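Side-chain contacts in uncharacterized protein (PDB 3CEX), which is of unknown function but has a DinB-like domain, folded as a four-helix bundle that pairs with a second copy in the crystal: residues 11-16 against 154-159; 22-27 against 42-47; 55-60 against 65-70. One frame throughout, in Å; residues are numbered along the deposited sequence.

In the fold
All three contacts lie within one DinB-like helical bundle. Interactions 1 and 2 both use helix 8-25, and interactions 2 and 3 both use helix 44-62. Every touching residue of interactions 1 and 2 is buried, and both are apolar pairings of methyl groups. Interaction 3, partly buried and about 21 Å between centres from interaction 2, is polar: a carboxylate, two serines and a water fasten a turn to the helix it follows. Interaction 1 touches the other two, with H158 CD2 3.5 Å from L47 CD2 and L14 CD1 4.0 Å from L55 CD1. Interactions 1 and 2 also touch the second subunit, whereas neither segment of interaction 3 does.

Interaction 1: 11-16 against 154-159; sequences SETLDR and DAVMHS
L14 and A155 meet through single methyl groups, and T13 meets V156 one step along the same pair of helices. Following L14 outward shows how the first contact is made. Its CB lies 5.9 Å from A155 CB, too far to touch. CG stands anti to the backbone N (chi1 -177°) and closes the gap to A155 CB only to 5.2 Å. The branches then part: CD1 comes within 3.7 Å of A155 CB, while CD2 stays 6.0 Å from that atom. L14 also packs on L55, V115, T118 and I152, so this leucine touches three other helices.

The second pairing is also methyl to methyl. T13 CG2 is 3.8 Å from V156 CG2, the two side chains crossing at about a right angle. The same V156 methyl lies 3.7 Å from T13 O and so packs on the backbone as well. With CG1 of V156 opposite its backbone N (chi1 177°), CG2 is the branch beside that N, and it is this one that meets T13. The valine packs on A17 of helix 8-25 too. T13 OG1 takes no part here, being bonded to L9 O one turn back.

V149 and D153 of the second subunit pack on T13 and V156, respectively. The CA atoms of L14 and V156 are 6.6 Å apart, evidence of close approach. The two segments run in broadly the same direction, which is consistent with the first and last helices of the up-down-down-up bundle of the DinB superfamily.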
loop_
_atom_site.group_PDB
_atom_site.type_symbol
_atom_site.label_atom_id
_atom_site.label_comp_id
_atom_site.label_asym_id
_atom_site.label_seq_id
_atom_site.Cartn_x
_atom_site.Cartn_y
_atom_site.Cartn_z
ATOM N N SER A 11 -9.911 -7.736 -3.320
ATOM C CA SER A 11 -9.474 -8.234 -4.609
ATOM C C SER A 11 -9.177 -7.104 -5.624
ATOM O O SER A 11 -8.170 -7.132 -6.362
ATOM C CB SER A 11 -10.546 -9.188 -5.147
ATOM O OG SER A 11 -10.014 -9.970 -6.157
ATOM N N GLU A 12 -10.051 -6.111 -5.672
ATOM C CA GLU A 12 -9.835 -4.962 -6.532
ATOM C C GLU A 12 -8.648 -4.122 -6.033
ATOM O O GLU A 12 -7.911 -3.533 -6.830
ATOM C CB GLU A 12 -11.135 -4.160 -6.647
ATOM C CG GLU A 12 -12.216 -5.008 -7.331
ATOM C CD GLU A 12 -13.576 -4.370 -7.407
ATOM O OE1 GLU A 12 -13.753 -3.230 -6.917
ATOM O OE2 GLU A 12 -14.500 -5.043 -7.960
ATOM N N THR A 13 -8.427 -4.093 -4.728
ATOM C CA THR A 13 -7.268 -3.383 -4.158
ATOM C C THR A 13 -5.925 -4.052 -4.534
ATOM O O THR A 13 -4.895 -3.343 -4.836
ATOM C CB THR A 13 -7.402 -3.263 -2.603
ATOM O OG1 THR A 13 -8.646 -2.617 -2.291
ATOM C CG2 THR A 13 -6.257 -2.451 -1.980
ATOM N N LEU A 14 -5.894 -5.388 -4.459
ATOM C CA LEU A 14 -4.746 -6.148 -4.956
ATOM C C LEU A 14 -4.442 -5.879 -6.444
ATOM O O LEU A 14 -3.253 -5.740 -6.839
ATOM C CB LEU A 14 -4.950 -7.652 -4.663
ATOM C CG LEU A 14 -3.808 -8.599 -5.055
ATOM C CD1 LEU A 14 -2.522 -8.257 -4.289
ATOM C CD2 LEU A 14 -4.188 -10.081 -4.791
ATOM N N ASP A 15 -5.486 -5.747 -7.266
ATOM C CA ASP A 15 -5.299 -5.408 -8.680
ATOM C C ASP A 15 -4.553 -4.076 -8.860
ATOM O O ASP A 15 -3.716 -3.959 -9.741
ATOM C CB ASP A 15 -6.645 -5.312 -9.419
ATOM C CG ASP A 15 -7.290 -6.677 -9.675
ATOM O OD1 ASP A 15 -6.538 -7.689 -9.733
ATOM O OD2 ASP A 15 -8.537 -6.714 -9.883
ATOM N N ARG A 16 -4.817 -3.092 -8.007
ATOM C CA ARG A 16 -4.074 -1.828 -8.089
ATOM C C ARG A 16 -2.597 -2.026 -7.770
ATOM O O ARG A 16 -1.762 -1.417 -8.436
ATOM C CB ARG A 16 -4.640 -0.720 -7.182
ATOM C CG ARG A 16 -6.136 -0.471 -7.263
ATOM C CD ARG A 16 -6.534 0.021 -8.639
ATOM N NE ARG A 16 -7.896 0.489 -8.538
ATOM C CZ ARG A 16 -8.252 1.730 -8.209
ATOM N NH1 ARG A 16 -7.344 2.677 -8.019
ATOM N NH2 ARG A 16 -9.532 2.012 -8.098
ATOM N N ASP A 154 0.613 -5.912 2.542
ATOM C CA ASP A 154 1.982 -6.155 2.142
ATOM C C ASP A 154 2.184 -5.880 0.665
ATOM O O ASP A 154 3.134 -5.186 0.312
ATOM C CB ASP A 154 2.365 -7.624 2.426
ATOM C CG ASP A 154 3.753 -8.000 1.874
ATOM O OD1 ASP A 154 4.687 -7.980 2.691
ATOM O OD2 ASP A 154 3.904 -8.305 0.634
ATOM N N ALA A 155 1.313 -6.442 -0.180
ATOM C CA ALA A 155 1.433 -6.248 -1.616
ATOM C C ALA A 155 1.289 -4.774 -1.967
ATOM O O ALA A 155 2.131 -4.241 -2.726
ATOM C CB ALA A 155 0.430 -7.107 -2.418
ATOM N N VAL A 156 0.257 -4.109 -1.435
ATOM C CA VAL A 156 0.011 -2.718 -1.822
ATOM C C VAL A 156 1.153 -1.837 -1.336
ATOM O O VAL A 156 1.683 -1.006 -2.071
ATOM C CB VAL A 156 -1.363 -2.212 -1.366
ATOM C CG1 VAL A 156 -1.581 -0.729 -1.714
ATOM C CG2 VAL A 156 -2.481 -3.057 -2.009
HETATM N N MSE A 157 1.538 -2.008 -0.083
HETATM C CA MSE A 157 2.589 -1.179 0.470
HETATM C C MSE A 157 3.945 -1.359 -0.277
HETATM O O MSE A 157 4.674 -0.392 -0.509
HETATM C CB MSE A 157 2.695 -1.523 1.960
HETATM C CG MSE A 157 3.853 -1.016 2.577
HETATM SE SE MSE A 157 5.426 -2.224 2.622
HETATM C CE MSE A 157 5.751 -1.587 4.403
ATOM N N HIS A 158 4.289 -2.592 -0.625
ATOM C CA HIS A 158 5.482 -2.834 -1.455
ATOM C C HIS A 158 5.434 -2.221 -2.846
ATOM O O HIS A 158 6.468 -1.809 -3.358
ATOM C CB HIS A 158 5.858 -4.341 -1.515
ATOM C CG HIS A 158 6.487 -4.818 -0.247
ATOM N ND1 HIS A 158 5.856 -5.698 0.603
ATOM C CD2 HIS A 158 7.616 -4.421 0.393
ATOM C CE1 HIS A 158 6.618 -5.892 1.675
ATOM N NE2 HIS A 158 7.687 -5.122 1.578
ATOM N N SER A 159 4.246 -2.120 -3.421
ATOM C CA SER A 159 4.079 -1.482 -4.748
ATOM C C SER A 159 4.417 0.016 -4.659
ATOM O O SER A 159 5.074 0.566 -5.543
ATOM C CB SER A 159 2.677 -1.774 -5.325
ATOM O OG SER A 159 1.651 -1.016 -4.702
#

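Interaction 2: 22-27 against 42-47; sequences EETLAQ and KSVTWL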
loop_
_atom_site.group_PDB
_atom_site.type_symbol
_atom_site.label_atom_id
_atom_site.label_comp_id
_atom_site.label_asym_id
_atom_site.label_seq_id
_atom_site.Cartn_x
_atom_site.Cartn_y
_atom_site.Cartn_z
ATOM N N GLU A 22 3.621 -3.498 -12.451
ATOM C CA GLU A 22 3.817 -3.582 -13.894
ATOM C C GLU A 22 4.156 -2.220 -14.558
ATOM O O GLU A 22 5.016 -2.175 -15.422
ATOM C CB GLU A 22 2.607 -4.235 -14.578
ATOM C CG GLU A 22 2.420 -5.729 -14.310
ATOM C CD GLU A 22 3.665 -6.633 -14.578
ATOM O OE1 GLU A 22 4.403 -6.430 -15.562
ATOM O OE2 GLU A 22 3.888 -7.558 -13.771
ATOM N N GLU A 23 3.503 -1.129 -14.166
ATOM C CA GLU A 23 3.792 0.193 -14.729
ATOM C C GLU A 23 5.203 0.647 -14.373
ATOM O O GLU A 23 5.861 1.307 -15.164
ATOM C CB GLU A 23 2.825 1.270 -14.215
ATOM C CG GLU A 23 1.394 1.065 -14.602
ATOM C CD GLU A 23 0.385 1.980 -13.865
ATOM O OE1 GLU A 23 0.694 2.527 -12.761
ATOM O OE2 GLU A 23 -0.732 2.135 -14.408
ATOM N N THR A 24 5.649 0.333 -13.164
ATOM C CA THR A 24 7.002 0.658 -12.741
ATOM C C THR A 24 8.061 -0.151 -13.517
ATOM O O THR A 24 8.990 0.422 -14.080
ATOM C CB THR A 24 7.131 0.513 -11.185
ATOM O OG1 THR A 24 6.689 1.725 -10.584
ATOM C CG2 THR A 24 8.539 0.246 -10.740
ATOM N N LEU A 25 7.889 -1.471 -13.562
ATOM C CA LEU A 25 8.791 -2.358 -14.284
ATOM C C LEU A 25 8.935 -2.003 -15.766
ATOM O O LEU A 25 10.015 -2.085 -16.293
ATOM C CB LEU A 25 8.331 -3.812 -14.159
ATOM C CG LEU A 25 9.339 -4.873 -14.567
ATOM C CD1 LEU A 25 10.603 -4.840 -13.676
ATOM C CD2 LEU A 25 8.630 -6.247 -14.495
ATOM N N ALA A 26 7.837 -1.613 -16.404
ATOM C CA ALA A 26 7.834 -1.193 -17.798
ATOM C C ALA A 26 8.782 -0.016 -18.062
ATOM O O ALA A 26 9.183 0.179 -19.198
ATOM C CB ALA A 26 6.381 -0.839 -18.304
ATOM N N GLN A 27 9.134 0.778 -17.045
ATOM C CA GLN A 27 10.039 1.917 -17.271
ATOM C C GLN A 27 11.497 1.547 -17.129
ATOM O O GLN A 27 12.352 2.402 -17.341
ATOM C CB GLN A 27 9.710 3.081 -16.336
ATOM C CG GLN A 27 8.285 3.603 -16.535
ATOM C CD GLN A 27 7.917 4.650 -15.517
ATOM O OE1 GLN A 27 8.540 5.736 -15.461
ATOM N NE2 GLN A 27 6.907 4.343 -14.691
ATOM N N LYS A 42 15.376 -1.853 -1.083
ATOM C CA LYS A 42 15.297 -3.010 -1.973
ATOM C C LYS A 42 15.147 -2.623 -3.457
ATOM O O LYS A 42 14.567 -1.583 -3.809
ATOM C CB LYS A 42 14.144 -3.945 -1.541
ATOM C CG LYS A 42 14.173 -4.460 -0.064
ATOM C CD LYS A 42 15.349 -5.442 0.179
ATOM C CE LYS A 42 15.091 -6.298 1.429
ATOM N NZ LYS A 42 15.346 -5.577 2.727
ATOM N N SER A 43 15.709 -3.451 -4.328
ATOM C CA SER A 43 15.506 -3.341 -5.771
ATOM C C SER A 43 14.070 -3.605 -6.129
ATOM O O SER A 43 13.343 -4.252 -5.363
ATOM C CB SER A 43 16.398 -4.341 -6.518
ATOM O OG SER A 43 16.024 -5.690 -6.310
ATOM N N VAL A 44 13.657 -3.111 -7.288
ATOM C CA VAL A 44 12.322 -3.443 -7.819
ATOM C C VAL A 44 12.210 -4.947 -8.047
ATOM O O VAL A 44 11.189 -5.536 -7.735
ATOM C CB VAL A 44 11.966 -2.627 -9.087
ATOM C CG1 VAL A 44 10.663 -3.109 -9.742
ATOM C CG2 VAL A 44 11.851 -1.154 -8.724
ATOM N N THR A 45 13.272 -5.583 -8.517
ATOM C CA THR A 45 13.263 -7.047 -8.672
ATOM C C THR A 45 12.983 -7.733 -7.326
ATOM O O THR A 45 12.093 -8.606 -7.245
ATOM C CB THR A 45 14.571 -7.587 -9.230
ATOM O OG1 THR A 45 14.730 -7.160 -10.581
ATOM C CG2 THR A 45 14.592 -9.138 -9.192
ATOM N N TRP A 46 13.689 -7.326 -6.267
ATOM C CA TRP A 46 13.424 -7.922 -4.925
ATOM C C TRP A 46 11.975 -7.696 -4.465
ATOM O O TRP A 46 11.322 -8.605 -3.965
ATOM C CB TRP A 46 14.387 -7.375 -3.883
ATOM C CG TRP A 46 14.341 -8.111 -2.540
ATOM C CD1 TRP A 46 15.218 -9.067 -2.119
ATOM C CD2 TRP A 46 13.379 -7.958 -1.477
ATOM N NE1 TRP A 46 14.882 -9.511 -0.880
ATOM C CE2 TRP A 46 13.751 -8.862 -0.453
ATOM C CE3 TRP A 46 12.251 -7.144 -1.282
ATOM C CZ2 TRP A 46 13.036 -8.976 0.763
ATOM C CZ3 TRP A 46 11.522 -7.270 -0.079
ATOM C CH2 TRP A 46 11.914 -8.190 0.917
ATOM N N LEU A 47 11.484 -6.461 -4.640
ATOM C CA LEU A 47 10.121 -6.096 -4.210
ATOM C C LEU A 47 9.040 -6.896 -4.920
ATOM O O LEU A 47 8.085 -7.357 -4.296
ATOM C CB LEU A 47 9.883 -4.589 -4.415
ATOM C CG LEU A 47 10.686 -3.736 -3.434
ATOM C CD1 LEU A 47 10.784 -2.280 -3.879
ATOM C CD2 LEU A 47 10.042 -3.841 -1.996
#
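At one end of the helical bundle, where the last turns of helix 8-25 pass the first turn of helix 44-62, T24 and L25 close on V44. The valine presents its fork to the threonine: T24 CG2 is 4.1 Å from V44 CG1 and equally 4.1 Å from V44 CG2, so the single methyl faces both branches. It can do so because T24 CG2 is turned anti to the backbone N, leaving OG1 beside that N, where it bonds R166 NH2 of helix 144-170. L25 comes in next to it, its CD1 4.3 Å from V44 CG1, and the same leucine reaches L107 of helix 104-124. These spacings describe loose apolar packing over only 106 Å².

The helix carrying V44 is started by S43, an N-cap whose OG accepts from W46 N at 2.9 Å in a nearly straight bond (163°).

M28 adds to the packing on V44, while V163 packs on T24. Two long helices running in opposite directions, joined by a connection that holds the short helix 30-33 and meeting through aliphatic methyl groups, fit the first helix pair of a DinB-like four-helix bundle.

Interaction 3: 55-60 against 65-70; sequences LDLQIS and SDPLWL
The D56 carboxylate faces the first turn of helix 68-71 and holds it with both oxygens. L68 N donates to D56 OD1 at 2.8 Å (153°), and W69 N donates to D56 OD2, also at 2.8 Å (150°). Each oxygen uses its syn lone pair, so the two N-H groups are gripped from the mouth of the carboxylate, as by a fork. CG stands anti to the backbone N (chi1 -174°), which carries the group from its own helix to these amides. The helix start would probably favour the charged form, and Y110 OH supplies OD2 with a further hydrogen bond.

P67, at the N-cap position, lies crosswise to D56 at about a right angle, its CB 3.6 Å from OD1. L57 reaches the same ring at a slant, with CD2 3.7 Å from P67 CG.

Farther along, S65 N bonds S60 O at 2.9 Å, tying the turn back to the helix it leaves. One water joins the two serine hydroxyls, 2.6 Å from S60 OG and equally 2.6 Å from S65 OG, and donates to D66 O.

W69 starts toward D56 but its indole leads away, bonding D84 through NE1 and making a cation-pi contact with R53. The turn thus sits against helix 44-62, with L117 of helix 104-124 packing on S60 and W74 of helix 74-78 on L68 and W69.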
loop_
_atom_site.group_PDB
_atom_site.type_symbol
_atom_site.label_atom_id
_atom_site.label_comp_id
_atom_site.label_asym_id
_atom_site.label_seq_id
_atom_site.Cartn_x
_atom_site.Cartn_y
_atom_site.Cartn_z
ATOM N N LEU A 55 2.487 -13.567 -1.214
ATOM C CA LEU A 55 1.129 -14.003 -1.612
ATOM C C LEU A 55 1.065 -15.521 -1.809
ATOM O O LEU A 55 0.169 -16.213 -1.294
ATOM C CB LEU A 55 0.689 -13.294 -2.899
ATOM C CG LEU A 55 0.478 -11.755 -2.827
ATOM C CD1 LEU A 55 0.226 -11.142 -4.214
ATOM C CD2 LEU A 55 -0.668 -11.415 -1.857
ATOM N N ASP A 56 1.981 -16.032 -2.623
ATOM C CA ASP A 56 2.112 -17.461 -2.853
ATOM C C ASP A 56 2.188 -18.243 -1.520
ATOM O O ASP A 56 1.297 -19.027 -1.194
ATOM C CB ASP A 56 3.368 -17.714 -3.721
ATOM C CG ASP A 56 3.536 -19.170 -4.142
ATOM O OD1 ASP A 56 2.573 -19.968 -4.048
ATOM O OD2 ASP A 56 4.656 -19.497 -4.618
ATOM N N LEU A 57 3.234 -18.007 -0.745
ATOM C CA LEU A 57 3.419 -18.739 0.519
ATOM C C LEU A 57 2.236 -18.628 1.488
ATOM O O LEU A 57 1.811 -19.618 2.077
ATOM C CB LEU A 57 4.688 -18.284 1.227
ATOM C CG LEU A 57 5.984 -18.838 0.629
ATOM C CD1 LEU A 57 7.167 -18.237 1.394
ATOM C CD2 LEU A 57 6.018 -20.359 0.652
ATOM N N GLN A 58 1.706 -17.432 1.663
ATOM C CA GLN A 58 0.634 -17.262 2.650
ATOM C C GLN A 58 -0.696 -17.878 2.218
ATOM O O GLN A 58 -1.386 -18.507 3.038
ATOM C CB GLN A 58 0.405 -15.797 2.969
ATOM C CG GLN A 58 1.579 -15.097 3.663
ATOM C CD GLN A 58 1.855 -15.561 5.074
ATOM O OE1 GLN A 58 1.348 -16.596 5.545
ATOM N NE2 GLN A 58 2.699 -14.806 5.756
ATOM N N ILE A 59 -1.064 -17.658 0.956
ATOM C CA ILE A 59 -2.297 -18.208 0.424
ATOM C C ILE A 59 -2.154 -19.703 0.278
ATOM O O ILE A 59 -3.086 -20.424 0.578
ATOM C CB ILE A 59 -2.720 -17.587 -0.951
ATOM C CG1 ILE A 59 -3.024 -16.100 -0.808
ATOM C CG2 ILE A 59 -3.938 -18.351 -1.532
ATOM C CD1 ILE A 59 -4.275 -15.790 -0.014
ATOM N N SER A 60 -0.995 -20.187 -0.145
ATOM C CA SER A 60 -0.818 -21.650 -0.266
ATOM C C SER A 60 -0.908 -22.339 1.105
ATOM O O SER A 60 -1.481 -23.412 1.202
ATOM C CB SER A 60 0.488 -22.005 -0.974
ATOM O OG SER A 60 0.437 -21.569 -2.322
ATOM N N SER A 65 -1.884 -26.149 0.433
ATOM C CA SER A 65 -1.264 -26.621 -0.810
ATOM C C SER A 65 0.207 -26.215 -0.809
ATOM O O SER A 65 0.614 -25.304 -0.073
ATOM C CB SER A 65 -2.012 -26.088 -2.059
ATOM O OG SER A 65 -2.199 -24.651 -2.075
ATOM N N ASP A 66 1.008 -26.918 -1.606
ATOM C CA ASP A 66 2.421 -26.570 -1.790
ATOM C C ASP A 66 2.457 -25.223 -2.522
ATOM O O ASP A 66 1.648 -25.000 -3.412
ATOM C CB ASP A 66 3.160 -27.627 -2.644
ATOM C CG ASP A 66 3.869 -28.717 -1.804
ATOM O OD1 ASP A 66 3.825 -28.691 -0.541
ATOM O OD2 ASP A 66 4.488 -29.618 -2.423
ATOM N N PRO A 67 3.394 -24.340 -2.175
ATOM C CA PRO A 67 3.457 -23.075 -2.904
ATOM C C PRO A 67 3.851 -23.242 -4.372
ATOM O O PRO A 67 4.542 -24.192 -4.715
ATOM C CB PRO A 67 4.530 -22.289 -2.140
ATOM C CG PRO A 67 5.353 -23.298 -1.496
ATOM C CD PRO A 67 4.430 -24.419 -1.131
ATOM N N LEU A 68 3.394 -22.333 -5.225
ATOM C CA LEU A 68 3.690 -22.380 -6.660
ATOM C C LEU A 68 5.181 -22.276 -6.938
ATOM O O LEU A 68 5.667 -22.841 -7.928
ATOM C CB LEU A 68 2.974 -21.249 -7.408
ATOM C CG LEU A 68 1.473 -21.108 -7.205
ATOM C CD1 LEU A 68 1.026 -19.825 -7.875
ATOM C CD2 LEU A 68 0.689 -22.313 -7.711
ATOM N N TRP A 69 5.895 -21.554 -6.066
ATOM C CA TRP A 69 7.354 -21.423 -6.129
ATOM C C TRP A 69 8.005 -22.774 -6.432
ATOM O O TRP A 69 8.918 -22.863 -7.267
ATOM C CB TRP A 69 7.881 -20.883 -4.792
ATOM C CG TRP A 69 9.360 -20.626 -4.721
ATOM C CD1 TRP A 69 10.262 -21.272 -3.929
ATOM C CD2 TRP A 69 10.109 -19.648 -5.455
ATOM N NE1 TRP A 69 11.516 -20.746 -4.105
ATOM C CE2 TRP A 69 11.466 -19.769 -5.053
ATOM C CE3 TRP A 69 9.779 -18.704 -6.425
ATOM C CZ2 TRP A 69 12.479 -18.956 -5.565
ATOM C CZ3 TRP A 69 10.779 -17.883 -6.927
ATOM C CH2 TRP A 69 12.115 -18.022 -6.512
ATOM N N LEU A 70 7.520 -23.794 -5.719
ATOM C CA LEU A 70 7.897 -25.187 -5.890
ATOM C C LEU A 70 7.000 -25.941 -6.885
ATOM O O LEU A 70 7.483 -26.530 -7.847
ATOM C CB LEU A 70 7.831 -25.903 -4.538
ATOM C CG LEU A 70 8.812 -25.436 -3.460
ATOM C CD1 LEU A 70 8.623 -26.320 -2.208
ATOM C CD2 LEU A 70 10.274 -25.475 -3.943
HETATM O O HOH W 1 -0.914 -23.257 -3.783
#